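Local structure of E2A dna-binding protein (Human adenovirus 5, 2WB0) at residues 33-38 against 85-90; 76-81 against 322-327. The protein binds single-stranded DNA and, by forming multimers, unwinds the template without ATP during strand-displacement replication of the viral genome. All blocks are in the same frame, centred on the assembly; numbering follows the deposited sequence.

Contact 1 of 2, residues 33-38 against 85-90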
loop_
_atom_site.group_PDB
_atom_site.type_symbol
_atom_site.label_atom_id
_atom_site.label_comp_id
_atom_site.label_asym_id
_atom_site.label_seq_id
_atom_site.Cartn_x
_atom_site.Cartn_y
_atom_site.Cartn_z
ATOM N N LYS A 33 -5.485 24.311 -7.623
ATOM C CA LYS A 33 -6.924 24.525 -7.894
ATOM C C LYS A 33 -7.766 23.453 -7.219
ATOM O O LYS A 33 -8.917 23.214 -7.595
ATOM C CB LYS A 33 -7.219 24.517 -9.420
ATOM C CG LYS A 33 -6.625 25.672 -10.241
ATOM C CD LYS A 33 -7.047 27.096 -9.719
ATOM C CE LYS A 33 -6.455 28.211 -10.642
ATOM N NZ LYS A 33 -7.029 29.637 -10.226
ATOM N N LEU A 34 -7.212 22.827 -6.178
ATOM C CA LEU A 34 -7.923 21.796 -5.431
ATOM C C LEU A 34 -8.428 20.659 -6.340
ATOM O O LEU A 34 -9.429 20.052 -6.064
ATOM C CB LEU A 34 -9.084 22.449 -4.696
ATOM C CG LEU A 34 -9.450 22.154 -3.248
ATOM C CD1 LEU A 34 -11.009 22.004 -3.006
ATOM C CD2 LEU A 34 -8.596 21.187 -2.467
ATOM N N LEU A 35 -7.732 20.385 -7.436
ATOM C CA LEU A 35 -8.169 19.359 -8.354
ATOM C C LEU A 35 -7.594 18.005 -7.944
ATOM O O LEU A 35 -6.553 17.964 -7.297
ATOM C CB LEU A 35 -7.636 19.700 -9.737
ATOM C CG LEU A 35 -8.493 20.436 -10.795
ATOM C CD1 LEU A 35 -9.949 20.662 -10.559
ATOM C CD2 LEU A 35 -7.810 21.516 -11.536
ATOM N N PRO A 36 -8.257 16.917 -8.348
ATOM C CA PRO A 36 -7.915 15.624 -7.731
ATOM C C PRO A 36 -6.471 15.163 -7.987
ATOM O O PRO A 36 -5.904 14.540 -7.116
ATOM C CB PRO A 36 -8.935 14.655 -8.331
ATOM C CG PRO A 36 -9.900 15.426 -9.188
ATOM C CD PRO A 36 -9.539 16.891 -9.085
ATOM N N ASP A 37 -5.864 15.506 -9.123
ATOM C CA ASP A 37 -4.455 15.087 -9.379
ATOM C C ASP A 37 -3.411 16.078 -8.837
ATOM O O ASP A 37 -2.191 15.881 -8.962
ATOM C CB ASP A 37 -4.203 14.727 -10.883
ATOM C CG ASP A 37 -3.871 15.945 -11.773
ATOM O OD1 ASP A 37 -4.197 17.137 -11.488
ATOM O OD2 ASP A 37 -3.287 15.679 -12.858
ATOM N N GLN A 38 -3.887 17.185 -8.265
ATOM C CA GLN A 38 -2.996 18.154 -7.642
ATOM C C GLN A 38 -2.580 17.767 -6.227
ATOM O O GLN A 38 -3.196 18.215 -5.210
ATOM C CB GLN A 38 -3.601 19.556 -7.670
ATOM C CG GLN A 38 -3.666 20.033 -9.120
ATOM C CD GLN A 38 -4.168 21.411 -9.186
ATOM O OE1 GLN A 38 -5.182 21.749 -8.543
ATOM N NE2 GLN A 38 -3.410 22.256 -9.821
ATOM N N VAL A 85 -15.843 18.896 -0.546
ATOM C CA VAL A 85 -15.687 18.683 -1.957
ATOM C C VAL A 85 -15.364 17.232 -2.231
ATOM O O VAL A 85 -14.580 16.667 -1.511
ATOM C CB VAL A 85 -14.743 19.692 -2.682
ATOM C CG1 VAL A 85 -14.344 20.874 -1.855
ATOM C CG2 VAL A 85 -13.570 19.016 -3.522
ATOM N N THR A 86 -16.024 16.616 -3.213
ATOM C CA THR A 86 -15.669 15.259 -3.658
ATOM C C THR A 86 -15.718 15.307 -5.186
ATOM O O THR A 86 -16.612 15.995 -5.787
ATOM C CB THR A 86 -16.671 14.218 -3.157
ATOM O OG1 THR A 86 -17.929 14.542 -3.711
ATOM C CG2 THR A 86 -16.916 14.330 -1.655
ATOM N N TYR A 87 -14.761 14.628 -5.818
ATOM C CA TYR A 87 -14.792 14.471 -7.258
ATOM C C TYR A 87 -15.115 13.014 -7.481
ATOM O O TYR A 87 -14.354 12.130 -7.078
ATOM C CB TYR A 87 -13.449 14.800 -7.875
ATOM C CG TYR A 87 -13.040 16.282 -7.650
ATOM C CD1 TYR A 87 -13.393 17.286 -8.565
ATOM C CD2 TYR A 87 -12.310 16.659 -6.540
ATOM C CE1 TYR A 87 -12.972 18.582 -8.364
ATOM C CE2 TYR A 87 -11.920 17.965 -6.324
ATOM C CZ TYR A 87 -12.274 18.935 -7.246
ATOM O OH TYR A 87 -11.901 20.261 -7.066
ATOM N N LYS A 88 -16.243 12.747 -8.118
ATOM C CA LYS A 88 -16.657 11.372 -8.328
ATOM C C LYS A 88 -15.588 10.611 -9.101
ATOM O O LYS A 88 -14.994 11.149 -10.021
ATOM C CB LYS A 88 -17.980 11.353 -9.071
ATOM C CG LYS A 88 -18.724 10.056 -8.820
ATOM C CD LYS A 88 -20.176 10.164 -9.228
ATOM C CE LYS A 88 -20.804 8.760 -9.033
ATOM N NZ LYS A 88 -21.814 8.501 -10.131
ATOM N N HIS A 89 -15.301 9.379 -8.703
ATOM C CA HIS A 89 -14.237 8.532 -9.345
ATOM C C HIS A 89 -12.783 8.952 -9.076
ATOM O O HIS A 89 -11.829 8.399 -9.686
ATOM C CB HIS A 89 -14.454 8.344 -10.857
ATOM C CG HIS A 89 -15.879 8.099 -11.215
ATOM N ND1 HIS A 89 -16.504 6.896 -10.962
ATOM C CD2 HIS A 89 -16.832 8.920 -11.724
ATOM C CE1 HIS A 89 -17.767 6.968 -11.351
ATOM N NE2 HIS A 89 -17.997 8.191 -11.810
ATOM N N HIS A 90 -12.617 9.935 -8.193
ATOM C CA HIS A 90 -11.291 10.331 -7.715
ATOM C C HIS A 90 -11.206 10.212 -6.171
ATOM O O HIS A 90 -11.026 11.196 -5.474
ATOM C CB HIS A 90 -10.937 11.760 -8.148
ATOM C CG HIS A 90 -10.901 11.915 -9.648
ATOM N ND1 HIS A 90 -9.750 11.755 -10.395
ATOM C CD2 HIS A 90 -11.902 12.179 -10.532
ATOM C CE1 HIS A 90 -10.042 11.934 -11.681
ATOM N NE2 HIS A 90 -11.349 12.169 -11.789
#

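Contact 2 of 2, residues 76-81 against 322-327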
loop_
_atom_site.group_PDB
_atom_site.type_symbol
_atom_site.label_atom_id
_atom_site.label_comp_id
_atom_site.label_asym_id
_atom_site.label_seq_id
_atom_site.Cartn_x
_atom_site.Cartn_y
_atom_site.Cartn_z
ATOM N N GLN A 76 -4.815 15.765 1.320
ATOM C CA GLN A 76 -5.870 15.941 0.329
ATOM C C GLN A 76 -7.216 15.405 0.757
ATOM O O GLN A 76 -8.240 16.077 0.599
ATOM C CB GLN A 76 -5.452 15.323 -1.023
ATOM C CG GLN A 76 -6.421 15.856 -2.168
ATOM C CD GLN A 76 -6.247 15.151 -3.467
ATOM O OE1 GLN A 76 -6.079 15.775 -4.529
ATOM N NE2 GLN A 76 -6.240 13.865 -3.400
ATOM N N ALA A 77 -7.257 14.199 1.292
ATOM C CA ALA A 77 -8.524 13.660 1.689
ATOM C C ALA A 77 -9.162 14.466 2.831
ATOM O O ALA A 77 -10.410 14.585 2.901
ATOM C CB ALA A 77 -8.348 12.195 2.100
ATOM N N TYR A 78 -8.322 14.946 3.749
ATOM C CA TYR A 78 -8.860 15.716 4.911
ATOM C C TYR A 78 -9.369 17.079 4.453
ATOM O O TYR A 78 -10.442 17.530 4.888
ATOM C CB TYR A 78 -7.812 15.827 6.030
ATOM C CG TYR A 78 -7.848 14.575 6.885
ATOM C CD1 TYR A 78 -8.983 14.268 7.674
ATOM C CD2 TYR A 78 -6.766 13.722 6.932
ATOM C CE1 TYR A 78 -9.048 13.088 8.464
ATOM C CE2 TYR A 78 -6.805 12.517 7.729
ATOM C CZ TYR A 78 -7.955 12.202 8.460
ATOM O OH TYR A 78 -8.018 11.070 9.192
ATOM N N LEU A 79 -8.655 17.688 3.531
ATOM C CA LEU A 79 -9.068 18.966 2.960
ATOM C C LEU A 79 -10.381 18.853 2.199
ATOM O O LEU A 79 -11.299 19.653 2.414
ATOM C CB LEU A 79 -7.981 19.462 2.012
ATOM C CG LEU A 79 -7.035 20.624 2.161
ATOM C CD1 LEU A 79 -7.162 21.579 3.412
ATOM C CD2 LEU A 79 -5.636 20.173 1.912
ATOM N N GLN A 80 -10.517 17.813 1.373
ATOM C CA GLN A 80 -11.777 17.539 0.689
ATOM C C GLN A 80 -12.926 17.308 1.684
ATOM O O GLN A 80 -14.017 17.903 1.538
ATOM C CB GLN A 80 -11.604 16.321 -0.239
ATOM C CG GLN A 80 -10.774 16.669 -1.458
ATOM C CD GLN A 80 -10.671 15.467 -2.449
ATOM O OE1 GLN A 80 -11.259 14.413 -2.222
ATOM N NE2 GLN A 80 -9.914 15.651 -3.528
ATOM N N SER A 81 -12.704 16.441 2.683
ATOM C CA SER A 81 -13.677 16.242 3.742
ATOM C C SER A 81 -14.033 17.560 4.469
ATOM O O SER A 81 -15.204 17.837 4.623
ATOM C CB SER A 81 -13.266 15.123 4.725
ATOM O OG SER A 81 -12.974 13.873 4.024
ATOM N N PRO A 322 -11.915 16.355 10.305
ATOM C CA PRO A 322 -13.137 15.871 9.636
ATOM C C PRO A 322 -13.200 14.328 9.636
ATOM O O PRO A 322 -12.132 13.644 9.778
ATOM C CB PRO A 322 -12.957 16.341 8.173
ATOM C CG PRO A 322 -11.904 17.306 8.194
ATOM C CD PRO A 322 -11.066 17.149 9.405
ATOM N N ARG A 323 -14.409 13.803 9.508
ATOM C CA ARG A 323 -14.606 12.414 9.143
ATOM C C ARG A 323 -13.865 12.132 7.818
ATOM O O ARG A 323 -13.924 12.939 6.858
ATOM C CB ARG A 323 -16.076 12.176 8.959
ATOM C CG ARG A 323 -16.503 10.742 8.765
ATOM C CD ARG A 323 -17.981 10.654 8.966
ATOM N NE ARG A 323 -18.501 9.611 8.103
ATOM C CZ ARG A 323 -18.426 8.311 8.388
ATOM N NH1 ARG A 323 -17.879 7.881 9.549
ATOM N NH2 ARG A 323 -18.914 7.435 7.527
ATOM N N MET A 324 -13.155 11.001 7.744
ATOM C CA MET A 324 -12.428 10.685 6.475
ATOM C C MET A 324 -12.444 9.196 6.434
ATOM O O MET A 324 -11.917 8.546 7.344
ATOM C CB MET A 324 -10.985 11.256 6.510
ATOM C CG MET A 324 -10.214 11.298 5.127
ATOM S SD MET A 324 -9.756 9.637 4.608
ATOM C CE MET A 324 -8.341 9.383 5.649
ATOM N N VAL A 325 -13.127 8.627 5.455
ATOM C CA VAL A 325 -13.295 7.188 5.361
ATOM C C VAL A 325 -12.390 6.650 4.251
ATOM O O VAL A 325 -12.571 6.998 3.075
ATOM C CB VAL A 325 -14.775 6.832 4.950
ATOM C CG1 VAL A 325 -14.993 5.298 4.749
ATOM C CG2 VAL A 325 -15.785 7.467 5.954
ATOM N N VAL A 326 -11.417 5.794 4.604
ATOM C CA VAL A 326 -10.728 4.990 3.580
ATOM C C VAL A 326 -11.653 3.840 3.253
ATOM O O VAL A 326 -12.037 3.112 4.180
ATOM C CB VAL A 326 -9.445 4.425 4.160
ATOM C CG1 VAL A 326 -8.741 3.597 3.088
ATOM C CG2 VAL A 326 -8.574 5.588 4.627
ATOM N N PRO A 327 -12.011 3.638 1.975
ATOM C CA PRO A 327 -13.027 2.652 1.586
ATOM C C PRO A 327 -12.638 1.234 1.999
ATOM O O PRO A 327 -11.458 0.832 1.854
ATOM C CB PRO A 327 -13.015 2.693 0.065
ATOM C CG PRO A 327 -12.265 3.831 -0.318
ATOM C CD PRO A 327 -11.543 4.429 0.816
HETATM O O HOH W 1 -10.015 9.546 9.416
#

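Contact 1 of 2, residues 33-38 against 85-90
Pro36 and His90 mark the closest backbone approach, their CA atoms 6.3 Å apart, where two beta turns of the all-alpha domain meet: a type I turn from Leu35 to Gln38, in the loop between helices 26-31 and 40-53, and a type II turn from Tyr87 to His90, after helix 64-83. Pro36 packs its ring against two aromatic faces, Tyr87 and His90, on adjoining sides. Pro36 CD stands over the centre of one Tyr87 face, 3.6 Å from the centroid, while Pro36 CG lies over one face of His90, nearer the rim, at 3.9 Å from that centroid; both are CH-pi contacts. With CG anti to the carbonyl carbon (chi1 -63°), Tyr87 lays its ring along Pro36 and its OH reaches Leu34 O in a weak hydrogen bond, 2.7 Å long. Leu34 and Val85 meet tip to tip, Leu34 CD1 to Val85 CG1 at 3.7 Å, and helix 7-21 adds Trp8 and Met12 against Leu34. Gln38 ties the proline-bearing turn to the residues before it: its OE1 accepts two backbone N-H groups, Lys33 N at 2.7 Å and Leu35 N at 3.1 Å, the latter nearly straight at 165°.

Contact 2 of 2, residues 76-81 against 322-327
Met324 turns its CG anti to the backbone N (chi1 -166°) and then bends at chi2 and chi3, bringing its side chain across the Tyr78 ring, which leaves helix 64-83 with CG anti to the carbonyl carbon (chi1 -84°). The two side chains cross at about a right angle. Met324 CG lies over one face, offset toward the rim, 4.0 Å from the ring centroid (CH-pi); Met324 SD, above the same face at 5.2 Å, makes a more distant Met-aromatic contact. Met324 CB packs closely on the ring, 3.3 Å from Tyr78 CE1. Ala77 CB packs on Met324 CG at 3.7 Å; Leu307 of helix 300-315 also touches Met324. Pro322 O sits in the ring plane at the Tyr78 edge, 3.4 Å from Tyr78 CE1, while Pro322 CB packs on Ser81 CB. The Ser81 hydroxyl turns back to its own helix, donating to Ala77 O over 2.9 Å; that oxygen also takes Ser81 N from the opposite face of its plane. Tyr78 OH is hydrogen-bonded to Arg311 NE. The chain after helix 300-315 is thus held to helix 64-83 by apolar and CH-pi packing, and the polar connection between Tyr78 OH and Met324 O runs through one water, which donates to Met324 O.

In the fold
Helix 64-83 unites the two contacts: residues 76-81 of contact 2 lie in its last two turns, and contact 1 uses the loop that follows it. Their centres are about 12 Å apart, and a probable hydrogen bond from Val85 N to Gln80 O, 2.9 Å long, joins them directly. Both are partly buried and away from the zinc sites. Contact 1 stays within the all-alpha domain, linking loop to loop through a proline packed on two aromatic faces and a weak direct hydrogen bond. Contact 2 spans far more sequence, bringing the chain after helix 300-315 onto the helix through a methionine and a water bridge. Leu34 and Val85 are the buried members of contact 1, Ala77 and Tyr78 those of contact 2.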